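Local coordinates for protein threonine phosphate decarboxylase-like enzyme (Sulfurospirillum multivorans, PDB 6OUX) that catalyses the pyridoxal phosphate-dependent decarboxylation of L-serine O-phosphate to ethanolamine O-phosphate, a precursor in norcobamide biosynthesis, at residues 43-48 / 371-376; 51-56 / 300-305; 214-219 / 323-328; 251-256 / 281-286. All coordinates share one frame; numbering follows the deposited sequence.

Contact 1. Residues 43-48 / 371-376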
# COMPACT_ATOMS: atom_id res chain seq x y z
N ILE A 43 15.97 -21.70 8.53
CA ILE A 43 16.67 -20.76 7.67
C ILE A 43 17.50 -19.86 8.59
O ILE A 43 16.94 -19.12 9.36
CB ILE A 43 15.74 -19.86 6.84
CG1 ILE A 43 14.69 -20.68 6.11
CG2 ILE A 43 16.59 -19.01 5.89
CD1 ILE A 43 15.25 -21.66 5.12
N LYS A 44 18.81 -19.93 8.51
CA LYS A 44 19.67 -19.05 9.35
C LYS A 44 20.10 -17.74 8.67
O LYS A 44 20.29 -16.72 9.34
CB LYS A 44 20.93 -19.82 9.79
CG LYS A 44 20.68 -21.00 10.74
CD LYS A 44 21.86 -21.98 10.73
CE LYS A 44 22.25 -22.45 12.11
NZ LYS A 44 23.27 -23.54 11.99
N ILE A 45 20.34 -17.80 7.34
CA ILE A 45 20.73 -16.63 6.56
C ILE A 45 19.81 -16.58 5.36
O ILE A 45 19.85 -17.49 4.52
CB ILE A 45 22.21 -16.69 6.11
CG1 ILE A 45 23.13 -16.72 7.32
CG2 ILE A 45 22.54 -15.50 5.20
CD1 ILE A 45 24.56 -17.05 6.94
N ASP A 46 19.02 -15.51 5.25
CA ASP A 46 18.21 -15.33 4.07
C ASP A 46 18.98 -14.37 3.19
O ASP A 46 19.04 -13.16 3.46
CB ASP A 46 16.81 -14.78 4.43
CG ASP A 46 15.93 -14.53 3.20
OD1 ASP A 46 16.34 -14.65 1.99
OD2 ASP A 46 14.74 -14.21 3.48
N ALA A 47 19.57 -14.88 2.13
CA ALA A 47 20.21 -13.97 1.15
C ALA A 47 19.44 -13.83 -0.18
O ALA A 47 20.04 -13.61 -1.22
CB ALA A 47 21.66 -14.39 0.92
N CYS A 48 18.11 -13.90 -0.13
CA CYS A 48 17.28 -13.69 -1.29
C CYS A 48 16.79 -12.27 -1.43
O CYS A 48 16.84 -11.71 -2.52
CB CYS A 48 16.01 -14.55 -1.21
SG CYS A 48 16.26 -16.27 -1.54
N ALA A 371 22.19 -11.92 -2.17
CA ALA A 371 22.16 -10.58 -1.58
C ALA A 371 23.30 -10.45 -0.58
O ALA A 371 23.58 -11.41 0.17
CB ALA A 371 20.85 -10.37 -0.86
N GLY A 372 23.95 -9.31 -0.52
CA GLY A 372 25.08 -9.11 0.37
C GLY A 372 24.52 -8.90 1.74
O GLY A 372 23.51 -8.18 1.89
N ARG A 373 25.06 -9.63 2.72
CA ARG A 373 24.62 -9.52 4.12
C ARG A 373 25.67 -8.81 5.02
O ARG A 373 26.46 -7.98 4.54
CB ARG A 373 24.25 -10.91 4.66
CG ARG A 373 23.22 -11.66 3.85
CD ARG A 373 22.09 -10.83 3.30
NE ARG A 373 21.28 -10.23 4.34
CZ ARG A 373 20.48 -9.18 4.16
NH1 ARG A 373 20.35 -8.60 2.93
NH2 ARG A 373 19.82 -8.70 5.21
N THR A 374 25.69 -9.14 6.31
CA THR A 374 26.69 -8.60 7.19
C THR A 374 27.99 -9.36 6.89
O THR A 374 27.97 -10.45 6.25
CB THR A 374 26.30 -8.84 8.68
OG1 THR A 374 26.22 -10.24 8.95
CG2 THR A 374 24.94 -8.19 9.03
N ARG A 375 29.09 -8.87 7.44
CA ARG A 375 30.38 -9.53 7.27
C ARG A 375 30.35 -10.97 7.73
O ARG A 375 30.89 -11.82 7.04
CB ARG A 375 31.57 -8.76 7.88
CG ARG A 375 32.95 -9.35 7.47
CD ARG A 375 34.15 -8.78 8.21
NE ARG A 375 34.28 -7.35 7.94
CZ ARG A 375 34.22 -6.38 8.86
NH1 ARG A 375 34.08 -6.65 10.17
NH2 ARG A 375 34.30 -5.12 8.47
N GLU A 376 29.74 -11.24 8.90
CA GLU A 376 29.69 -12.59 9.45
C GLU A 376 28.89 -13.53 8.54
O GLU A 376 29.30 -14.65 8.25
CB GLU A 376 29.07 -12.59 10.86
CG GLU A 376 30.07 -12.98 11.94
CD GLU A 376 29.72 -12.36 13.29
OE1 GLU A 376 29.31 -13.13 14.21
OE2 GLU A 376 29.85 -11.11 13.41
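A47 and A371 are the closest pair of residues, and each methyl rests against the other's carbonyl oxygen: A371 CB is 3.4 Å from A47 O, while A47 CB lies 3.6 Å from A371 O. The bond that joins the backbones runs from A371 N to A47 O at 2.9 Å and is close to straight, with an N-H...O angle of 168°. Beside it R373 makes the other side-chain contacts. Its CG stands anti to the carbonyl carbon (chi1 -55°), and further bends at chi2 and chi3 turn the chain across A47, bringing CD and NE beside D46 O. The I45 and R373 side chains run antiparallel as they pass, I45 CG2 meeting R373 CG at 4.1 Å. Further along the arginine, D46 O lies over one face of the guanidinium, 3.8 Å from R373 NE, a contact on the face and not a hydrogen bond. D46 itself turns elsewhere: OD1 accepts from C48 N at 2.9 Å, closing an Asx turn, and OD2 is bound by H27. I45 also packs on helix 375-388, through C380 and I381. C48 O accepts from R369, which together with R355 is likely to bind the phosphoserine substrate. All this marks the sheet edge in the small domain of a fold-type I, aminotransferase-like PLP enzyme, with strand 45-46 outermost and the substrate arginines close by.

Contact 2. Residues 51-56 / 300-305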
# COMPACT_ATOMS: atom_id res chain seq x y z
N SER A 51 18.48 -5.81 0.76
CA SER A 51 18.41 -4.90 1.87
C SER A 51 19.83 -4.42 2.12
O SER A 51 20.76 -4.87 1.47
CB SER A 51 17.93 -5.67 3.08
OG SER A 51 17.48 -4.73 4.02
N ASN A 52 20.00 -3.50 3.05
CA ASN A 52 21.27 -3.20 3.63
C ASN A 52 21.05 -3.47 5.15
O ASN A 52 20.39 -2.70 5.81
CB ASN A 52 21.70 -1.74 3.32
CG ASN A 52 22.95 -1.29 4.11
OD1 ASN A 52 23.45 -2.00 5.01
ND2 ASN A 52 23.40 -0.12 3.84
N PRO A 53 21.62 -4.55 5.68
CA PRO A 53 21.37 -4.87 7.07
C PRO A 53 21.93 -3.83 8.05
O PRO A 53 21.34 -3.62 9.13
CB PRO A 53 21.97 -6.28 7.24
CG PRO A 53 22.91 -6.46 6.09
CD PRO A 53 22.50 -5.53 5.00
N TYR A 54 22.96 -3.10 7.65
CA TYR A 54 23.44 -1.98 8.48
C TYR A 54 22.48 -0.78 8.53
O TYR A 54 22.29 -0.14 9.56
CB TYR A 54 24.84 -1.55 8.04
CG TYR A 54 25.87 -2.68 8.03
CD1 TYR A 54 26.46 -3.15 9.20
CD2 TYR A 54 26.25 -3.26 6.85
CE1 TYR A 54 27.41 -4.17 9.18
CE2 TYR A 54 27.23 -4.25 6.80
CZ TYR A 54 27.80 -4.73 7.96
OH TYR A 54 28.79 -5.75 7.88
N ALA A 55 21.80 -0.48 7.43
CA ALA A 55 20.78 0.56 7.51
C ALA A 55 19.54 0.06 8.24
O ALA A 55 18.84 0.84 8.85
CB ALA A 55 20.38 1.03 6.14
N SER A 56 19.19 -1.19 8.01
CA SER A 56 18.02 -1.75 8.61
C SER A 56 18.13 -1.68 10.18
O SER A 56 17.23 -1.19 10.83
CB SER A 56 17.91 -3.18 8.07
OG SER A 56 16.89 -3.79 8.76
N LYS A 300 28.08 3.52 3.27
CA LYS A 300 29.48 3.31 2.98
C LYS A 300 30.07 2.05 3.59
O LYS A 300 30.83 1.36 2.93
CB LYS A 300 30.36 4.49 3.36
CG LYS A 300 30.10 5.73 2.56
CD LYS A 300 31.23 6.76 2.69
CE LYS A 300 30.94 7.86 3.65
NZ LYS A 300 30.83 9.21 3.04
N GLN A 301 29.64 1.72 4.81
CA GLN A 301 30.03 0.49 5.44
C GLN A 301 29.57 -0.71 4.66
O GLN A 301 30.33 -1.69 4.47
CB GLN A 301 29.43 0.48 6.86
CG GLN A 301 29.58 -0.76 7.69
CD GLN A 301 28.91 -0.59 9.05
OE1 GLN A 301 27.90 0.13 9.19
NE2 GLN A 301 29.42 -1.28 10.03
N TYR A 302 28.31 -0.67 4.22
CA TYR A 302 27.77 -1.73 3.38
C TYR A 302 28.49 -1.86 2.01
O TYR A 302 28.76 -2.98 1.57
CB TYR A 302 26.27 -1.57 3.17
CG TYR A 302 25.65 -2.77 2.49
CD1 TYR A 302 25.53 -3.98 3.09
CD2 TYR A 302 25.25 -2.67 1.18
CE1 TYR A 302 24.98 -5.08 2.42
CE2 TYR A 302 24.70 -3.76 0.51
CZ TYR A 302 24.53 -4.94 1.15
OH TYR A 302 23.99 -5.97 0.41
N ILE A 303 28.76 -0.77 1.33
CA ILE A 303 29.53 -0.87 0.09
C ILE A 303 30.92 -1.51 0.35
O ILE A 303 31.39 -2.38 -0.45
CB ILE A 303 29.72 0.50 -0.54
CG1 ILE A 303 28.39 1.03 -1.05
CG2 ILE A 303 30.79 0.53 -1.63
CD1 ILE A 303 28.47 2.48 -1.46
N LYS A 304 31.56 -1.13 1.46
CA LYS A 304 32.89 -1.69 1.77
C LYS A 304 32.77 -3.17 2.01
O LYS A 304 33.59 -3.95 1.51
CB LYS A 304 33.61 -0.97 2.91
CG LYS A 304 34.07 0.43 2.51
CD LYS A 304 34.72 1.18 3.68
CE LYS A 304 34.78 2.67 3.33
NZ LYS A 304 35.05 3.53 4.50
N GLU A 305 31.71 -3.61 2.70
CA GLU A 305 31.55 -5.00 2.86
C GLU A 305 31.23 -5.75 1.54
O GLU A 305 31.74 -6.85 1.39
CB GLU A 305 30.49 -5.28 3.96
CG GLU A 305 30.16 -6.71 4.25
CD GLU A 305 31.37 -7.63 4.44
OE1 GLU A 305 32.36 -7.14 5.04
OE2 GLU A 305 31.30 -8.84 3.96
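Y54 and Q301 meet flat on flat. Q301 has CG anti to its backbone N (chi1 174°) and an extended chain beyond, which lays the amide over one face of the Y54 ring, the planes 19° apart. Q301 CG sits 4.0 Å from the ring centroid, almost on the normal, and Q301 CD comes within 3.5 Å of Y54 CD1. At its edge the same ring meets Y302, with Y54 CD2 to Y302 CD1 at 3.9 Å. Y302 is covered in turn by N52, whose CG also stands anti to N (chi1 170°); the amide stacks on the ring, and N52 ND2 approaches Y302 CB to 3.3 Å. P53 CD presses against Y302 CE1 at 3.6 Å. The phenol oxygens are taken up beyond the two helices: Y54 OH is hydrogen-bonded to R375 N, and Y302 OH to G372 O. A leucine in place of Y54 would probably strip the Q301 amide of its stacking face and cost R375 N its partner. N52 ND2 is hydrogen-bonded to A298 O. N52 stands at the N-cap of helix 53-68, its OD1 accepting weak bonds from Y54 N and A55 N, a capped helix start packed across the middle of helix 289-314.

Contact 3. Residues 214-219 / 323-328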
# COMPACT_ATOMS: atom_id res chain seq x y z
N PHE A 214 24.36 1.89 -3.75
CA PHE A 214 25.42 0.88 -3.66
C PHE A 214 26.51 1.05 -4.66
O PHE A 214 27.54 0.40 -4.51
CB PHE A 214 24.82 -0.54 -3.69
CG PHE A 214 23.68 -0.69 -2.74
CD1 PHE A 214 23.91 -0.53 -1.37
CD2 PHE A 214 22.40 -0.84 -3.17
CE1 PHE A 214 22.86 -0.59 -0.48
CE2 PHE A 214 21.33 -0.92 -2.28
CZ PHE A 214 21.57 -0.77 -0.94
N ALA A 215 26.37 1.97 -5.60
CA ALA A 215 27.39 2.18 -6.65
C ALA A 215 28.34 3.32 -6.25
O ALA A 215 28.06 4.17 -5.35
CB ALA A 215 26.74 2.48 -8.00
N TYR A 216 29.47 3.36 -6.92
CA TYR A 216 30.40 4.45 -6.64
C TYR A 216 31.21 4.74 -7.88
O TYR A 216 31.46 3.83 -8.65
CB TYR A 216 31.29 4.12 -5.41
CG TYR A 216 32.10 2.87 -5.53
CD1 TYR A 216 31.56 1.64 -5.18
CD2 TYR A 216 33.39 2.88 -6.07
CE1 TYR A 216 32.25 0.48 -5.34
CE2 TYR A 216 34.12 1.69 -6.21
CZ TYR A 216 33.54 0.50 -5.85
OH TYR A 216 34.20 -0.68 -5.98
N GLU A 217 31.52 6.01 -8.07
CA GLU A 217 32.37 6.48 -9.15
C GLU A 217 33.73 7.02 -8.68
O GLU A 217 34.55 7.29 -9.52
CB GLU A 217 31.61 7.52 -10.02
CG GLU A 217 30.54 6.83 -10.88
CD GLU A 217 29.83 7.78 -11.85
OE1 GLU A 217 30.49 8.79 -12.27
OE2 GLU A 217 28.63 7.52 -12.18
N ASP A 218 33.93 7.16 -7.36
CA ASP A 218 35.17 7.68 -6.75
C ASP A 218 35.47 6.87 -5.50
O ASP A 218 34.57 6.21 -4.92
CB ASP A 218 35.09 9.17 -6.42
CG ASP A 218 33.99 9.53 -5.42
OD1 ASP A 218 33.16 8.68 -5.02
OD2 ASP A 218 33.98 10.69 -4.96
N GLU A 219 36.73 6.88 -5.08
CA GLU A 219 37.13 6.10 -3.90
C GLU A 219 36.54 6.62 -2.59
O GLU A 219 36.37 5.86 -1.64
CB GLU A 219 38.66 6.04 -3.79
CG GLU A 219 39.27 5.00 -4.69
CD GLU A 219 39.03 3.58 -4.17
OE1 GLU A 219 38.08 2.90 -4.64
OE2 GLU A 219 39.81 3.16 -3.28
N PRO A 323 30.34 -8.78 -12.62
CA PRO A 323 30.66 -7.53 -11.96
C PRO A 323 29.39 -6.88 -11.48
O PRO A 323 28.39 -6.98 -12.17
CB PRO A 323 31.26 -6.65 -13.07
CG PRO A 323 31.38 -7.48 -14.28
CD PRO A 323 30.86 -8.87 -13.99
N SER A 324 29.45 -6.18 -10.35
CA SER A 324 28.29 -5.60 -9.74
C SER A 324 28.61 -4.34 -8.95
O SER A 324 29.68 -4.24 -8.35
CB SER A 324 27.68 -6.61 -8.80
OG SER A 324 26.51 -6.15 -8.20
N MET A 325 27.67 -3.39 -8.98
CA MET A 325 27.66 -2.23 -8.08
C MET A 325 26.33 -2.12 -7.38
O MET A 325 25.82 -1.05 -7.15
CB MET A 325 27.91 -1.03 -8.88
CG MET A 325 29.31 -1.08 -9.43
SD MET A 325 30.32 0.03 -8.40
CE MET A 325 29.90 1.11 -9.58
N ALA A 326 25.78 -3.26 -7.05
CA ALA A 326 24.50 -3.27 -6.33
C ALA A 326 24.69 -3.96 -4.98
O ALA A 326 25.80 -4.18 -4.58
CB ALA A 326 23.46 -3.94 -7.15
N ASN A 327 23.61 -4.32 -4.30
CA ASN A 327 23.67 -5.04 -3.05
C ASN A 327 23.39 -6.52 -3.20
O ASN A 327 22.82 -7.17 -2.32
CB ASN A 327 22.73 -4.38 -2.01
CG ASN A 327 21.31 -4.41 -2.40
OD1 ASN A 327 21.00 -4.45 -3.56
ND2 ASN A 327 20.40 -4.25 -1.42
N PHE A 328 23.79 -7.04 -4.35
CA PHE A 328 23.69 -8.42 -4.66
C PHE A 328 24.75 -8.71 -5.75
O PHE A 328 25.27 -7.77 -6.41
CB PHE A 328 22.24 -8.74 -5.16
CG PHE A 328 21.81 -7.87 -6.27
CD1 PHE A 328 22.22 -8.13 -7.56
CD2 PHE A 328 20.97 -6.79 -6.05
CE1 PHE A 328 21.86 -7.28 -8.59
CE2 PHE A 328 20.60 -5.92 -7.08
CZ PHE A 328 21.03 -6.19 -8.36
O HOH W 1 28.11 -2.28 -4.00
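F214 and N327 form the main stack. N327 has CG between its backbone N and carbonyl carbon (chi1 63°), which sets CB over the centre of the F214 ring, 3.7 Å from the centroid, and lays the amide almost parallel to it, the planes 9° apart. N327 CG comes within 3.5 Å of F214 CE2. A second aromatic contact is made by sulfur: M325, bent at chi2 and chi3, brings SD over one face of the Y216 ring, 4.0 Å from the centroid, in a Met-aromatic contact. Apolar packing fills in beside it, with M325 CE 3.8 Å from A215 CB.

The backbones are linked by a single water, which donates to F214 O at 2.8 Å and to A326 O at 3.0 Å. Y216 N is buried here without a polar partner in the model. Within 323-328, S324 OG accepts from A326 N in an ST turn and donates to F328 O at 2.7 Å, bracing the bend.

An alanine at F214 is likely to open a gap over N327 and remove the face its amide stacks on, leaving the hydrogen bond from ND2 to S51 O to hold it. The two loops pack against helix 289-314: Y302 meets the F214 ring, and I303 and C307 touch Y216. S51 lies just ahead of helix 53-68. The 214-219 loop runs between strand 204-208 and helix 227-232, and strand 328-332 begins as the second loop ends.

Contact 4. Residues 251-256 / 281-286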
# COMPACT_ATOMS: atom_id res chain seq x y z
N VAL A 251 7.77 -2.33 5.57
CA VAL A 251 7.22 -0.98 5.15
C VAL A 251 7.64 -0.70 3.71
O VAL A 251 8.81 -0.68 3.39
CB VAL A 251 7.48 0.18 6.16
CG1 VAL A 251 8.17 -0.32 7.42
CG2 VAL A 251 8.15 1.41 5.56
N ARG A 252 6.66 -0.51 2.85
CA ARG A 252 6.87 -0.48 1.40
C ARG A 252 6.72 0.92 0.87
O ARG A 252 5.62 1.46 0.85
CB ARG A 252 5.89 -1.42 0.68
CG ARG A 252 6.07 -2.90 1.03
CD ARG A 252 5.69 -3.83 -0.12
NE ARG A 252 4.49 -3.36 -0.83
CZ ARG A 252 4.19 -3.64 -2.11
NH1 ARG A 252 4.99 -4.42 -2.85
NH2 ARG A 252 3.07 -3.16 -2.64
N LEU A 253 7.83 1.51 0.44
CA LEU A 253 7.87 2.89 -0.01
C LEU A 253 8.77 3.10 -1.19
O LEU A 253 9.86 2.59 -1.23
CB LEU A 253 8.48 3.78 1.06
CG LEU A 253 7.70 3.96 2.33
CD1 LEU A 253 8.59 4.63 3.35
CD2 LEU A 253 6.45 4.77 2.07
N GLY A 254 8.33 3.90 -2.14
CA GLY A 254 9.20 4.30 -3.23
C GLY A 254 8.71 5.61 -3.73
O GLY A 254 7.57 6.04 -3.40
N TYR A 255 9.55 6.28 -4.52
CA TYR A 255 9.10 7.54 -5.12
C TYR A 255 9.48 7.60 -6.60
O TYR A 255 10.25 6.77 -7.10
CB TYR A 255 9.61 8.77 -4.35
CG TYR A 255 11.13 9.04 -4.54
CD1 TYR A 255 12.07 8.42 -3.77
CD2 TYR A 255 11.56 9.90 -5.50
CE1 TYR A 255 13.44 8.68 -3.93
CE2 TYR A 255 12.92 10.15 -5.70
CZ TYR A 255 13.83 9.53 -4.92
OH TYR A 255 15.12 9.78 -5.14
N ALA A 256 8.87 8.53 -7.30
CA ALA A 256 9.24 8.90 -8.67
C ALA A 256 9.31 10.40 -8.80
O ALA A 256 8.56 11.14 -8.12
CB ALA A 256 8.23 8.38 -9.66
N TYR A 281 6.31 7.72 9.28
CA TYR A 281 7.39 7.90 10.24
C TYR A 281 8.73 7.70 9.50
O TYR A 281 9.66 8.50 9.63
CB TYR A 281 7.31 6.87 11.39
CG TYR A 281 8.55 6.89 12.23
CD1 TYR A 281 8.74 7.88 13.22
CD2 TYR A 281 9.60 6.01 11.99
CE1 TYR A 281 9.91 7.95 13.98
CE2 TYR A 281 10.80 6.11 12.73
CZ TYR A 281 10.95 7.08 13.71
OH TYR A 281 12.11 7.17 14.47
N CYS A 282 8.82 6.64 8.74
CA CYS A 282 10.09 6.28 8.09
C CYS A 282 10.45 7.29 7.03
O CYS A 282 11.61 7.69 6.90
CB CYS A 282 10.01 4.89 7.46
SG CYS A 282 10.11 3.53 8.64
N LEU A 283 9.45 7.73 6.30
CA LEU A 283 9.67 8.72 5.27
C LEU A 283 10.25 10.02 5.85
O LEU A 283 11.23 10.60 5.27
CB LEU A 283 8.39 9.03 4.52
CG LEU A 283 8.66 9.69 3.19
CD1 LEU A 283 8.90 8.57 2.19
CD2 LEU A 283 7.52 10.59 2.74
N ARG A 284 9.67 10.45 6.97
CA ARG A 284 10.11 11.68 7.63
C ARG A 284 11.45 11.50 8.31
O ARG A 284 12.24 12.45 8.39
CB ARG A 284 9.11 12.15 8.63
CG ARG A 284 7.79 12.61 8.05
CD ARG A 284 6.84 13.04 9.18
NE ARG A 284 5.60 13.47 8.59
CZ ARG A 284 5.36 14.68 8.10
NH1 ARG A 284 6.26 15.66 8.18
NH2 ARG A 284 4.18 14.90 7.54
N LEU A 285 11.73 10.30 8.76
CA LEU A 285 13.05 9.99 9.25
C LEU A 285 14.10 10.14 8.16
O LEU A 285 15.11 10.82 8.33
CB LEU A 285 13.04 8.56 9.80
CG LEU A 285 14.33 8.14 10.48
CD1 LEU A 285 14.53 8.91 11.79
CD2 LEU A 285 14.21 6.65 10.69
N PHE A 286 13.82 9.52 7.02
CA PHE A 286 14.80 9.35 5.93
C PHE A 286 15.29 10.65 5.36
O PHE A 286 16.33 10.65 4.71
CB PHE A 286 14.19 8.52 4.78
CG PHE A 286 13.90 7.09 5.12
CD1 PHE A 286 14.40 6.48 6.27
CD2 PHE A 286 13.09 6.33 4.27
CE1 PHE A 286 14.08 5.14 6.55
CE2 PHE A 286 12.76 5.02 4.55
CZ PHE A 286 13.28 4.42 5.66
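L253 and L283 lie in the most densely packed part of this contact, their CD1 methyls 4.1 Å apart. L253 has CG anti to the carbonyl carbon (chi1 -67°), and this places CD1 among three residues of the helix: besides L283 it touches C282 CB and F286 CE2, each at 4.4 Å. L283 comes to meet it with CG anti to the backbone N (chi1 -161°), and the two leucines pass at an oblique angle. I275 packs on L253 as well, and L242 on L283, so the cluster extends past both segments.

Strand 254-257 is one of the seven strands of the large-domain sheet of this PLP-dependent aminotransferase fold, antiparallel to both its neighbours, 102-105 and 236-241; helix 277-286 lies over the residues leading into it.

Toward V251 partners are fewer. Where L253 CD1 meets three residues of the helix, V251 meets only C282, its CG2 lying 4.2 Å from C282 SG. The outer side belongs to longer, polar side chains. R252 makes a salt bridge with E110 and packs on N274 of the second subunit, while R284, partly exposed on the far side of the helix, forms a salt bridge with E280.

From the N terminus, residues 43-48 open the longest loop, which contact 1 closes only at 371-376; the other three contacts fall within it. Residues 51-56 follow at once and wait for 300-305 in contact 2. Contact 3 starts at 214-219 and ends at 323-328, so contacts 2 and 3 cross. The short loop of contact 4, 251-256 to 281-286, lies inside all of them. Contacts 1, 2 and 3 join physically: Y302 OH reaches G372 O, and G372 N reaches N327 O. They tie the small-domain sheet to helices 53-68 and 289-314 and to the loop after strand 204-208. Contact 4 stands apart on the large-domain sheet, its nearest atoms about 7 Å from contact 2.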